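Local atomic coordinates of pectate lyase/Amb allergen (Acidovorax citrulli, PDB entry 4HWV), a protein that probably cleaves pectate as a calcium-dependent polysaccharide lyase of family 1, a secreted enzyme with a right-handed parallel beta-helix. Residues L53-A56 / T61-I64. Sequence-based numbering, arbitrary orientation.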
loop_
_atom_site.group_PDB
_atom_site.type_symbol
_atom_site.label_atom_id
_atom_site.label_comp_id
_atom_site.label_asym_id
_atom_site.label_seq_id
_atom_site.Cartn_x
_atom_site.Cartn_y
_atom_site.Cartn_z
ATOM N N LEU A 53 -14.460 12.716 16.120
ATOM C CA LEU A 53 -14.328 13.733 15.075
ATOM C C LEU A 53 -15.704 14.336 14.735
ATOM O O LEU A 53 -15.865 15.562 14.672
ATOM C CB LEU A 53 -13.696 13.106 13.828
ATOM C CG LEU A 53 -13.673 14.021 12.604
ATOM C CD1 LEU A 53 -12.849 15.288 12.806
ATOM C CD2 LEU A 53 -13.111 13.237 11.423
ATOM N N ILE A 54 -16.694 13.475 14.515
ATOM C CA ILE A 54 -18.046 13.950 14.220
ATOM C C ILE A 54 -18.617 14.791 15.370
ATOM O O ILE A 54 -19.179 15.858 15.135
ATOM C CB ILE A 54 -18.973 12.778 13.851
ATOM C CG1 ILE A 54 -18.555 12.208 12.498
ATOM C CG2 ILE A 54 -20.452 13.218 13.840
ATOM C CD1 ILE A 54 -19.117 10.816 12.223
ATOM N N GLN A 55 -18.469 14.341 16.619
ATOM C CA GLN A 55 -19.004 15.144 17.713
ATOM C C GLN A 55 -18.336 16.523 17.778
ATOM O O GLN A 55 -18.985 17.528 18.077
ATOM C CB GLN A 55 -18.883 14.438 19.068
ATOM C CG GLN A 55 -19.761 13.197 19.224
ATOM C CD GLN A 55 -21.258 13.440 19.041
ATOM O OE1 GLN A 55 -21.736 14.579 18.956
ATOM N NE2 GLN A 55 -22.007 12.346 18.963
ATOM N N ALA A 56 -17.041 16.593 17.499
ATOM C CA ALA A 56 -16.363 17.888 17.500
ATOM C C ALA A 56 -16.935 18.793 16.404
ATOM O O ALA A 56 -17.233 19.977 16.623
ATOM C CB ALA A 56 -14.861 17.704 17.346
ATOM N N THR A 61 -23.738 17.593 19.163
ATOM C CA THR A 61 -25.155 17.412 18.866
ATOM C C THR A 61 -25.417 16.211 17.958
ATOM O O THR A 61 -26.560 15.942 17.626
ATOM C CB THR A 61 -25.781 18.643 18.185
ATOM O OG1 THR A 61 -25.285 18.738 16.841
ATOM C CG2 THR A 61 -25.500 19.932 18.967
ATOM N N ALA A 62 -24.377 15.495 17.541
ATOM C CA ALA A 62 -24.584 14.394 16.601
ATOM C C ALA A 62 -25.192 13.176 17.275
ATOM O O ALA A 62 -24.877 12.872 18.425
ATOM C CB ALA A 62 -23.282 14.003 15.921
ATOM N N VAL A 63 -26.076 12.493 16.555
ATOM C CA VAL A 63 -26.480 11.156 16.931
ATOM C C VAL A 63 -25.940 10.247 15.843
ATOM O O VAL A 63 -26.315 10.362 14.667
ATOM C CB VAL A 63 -28.007 11.008 17.065
ATOM C CG1 VAL A 63 -28.371 9.559 17.375
ATOM C CG2 VAL A 63 -28.534 11.941 18.153
ATOM N N ILE A 64 -25.015 9.375 16.235
ATOM C CA ILE A 64 -24.352 8.482 15.300
ATOM C C ILE A 64 -24.972 7.104 15.492
ATOM O O ILE A 64 -24.865 6.497 16.568
ATOM C CB ILE A 64 -22.834 8.468 15.535
ATOM C CG1 ILE A 64 -22.307 9.906 15.495
ATOM C CG2 ILE A 64 -22.140 7.535 14.523
ATOM C CD1 ILE A 64 -20.825 10.030 15.789
#
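The side-chain amide of Gln55 reaches from helix 50-57 to the backbone of Ala62 and bonds to both of its polar groups. NE2 of Gln55 donates to O of Ala62 at 3.0 Å. The bond is nearly straight, 170° at the hydrogen, and O of Ala62 lies almost in the amide plane of Gln55. NE2 of Gln55 nevertheless stands well above the carbonyl plane of Ala62, not on a lone pair. In return, N of Ala62 donates to OE1 of Gln55 at 3.1 Å, and this bond is more bent (137°). Two bonds thus fix the rotation of the amide. A bend at chi2 (-58°) turns the Gln55 chain toward the loop. The contact packs helix 50-57 on the small antiparallel hairpin of strands 63-64 and 70-71, at the periphery of the pectate lyase beta-helix and away from the calcium site. The tight part lies beside the amide pair. CG2 of Ile54, set anti to the backbone N, meets CB of Ala62 at 3.6 Å. CD1 of Ile64 lies 3.8 Å from CG2 of Ile54, where the two isoleucine side chains cross at a slant. Val70 touches both Ile54 and Ala62. The outer side is looser. Val63 points away from the helix and is exposed, while its backbone pairs with Gln71. Thr61 also turns outward, and its OG1 hydrogen-bonds to O of Tyr58 and N of Thr73.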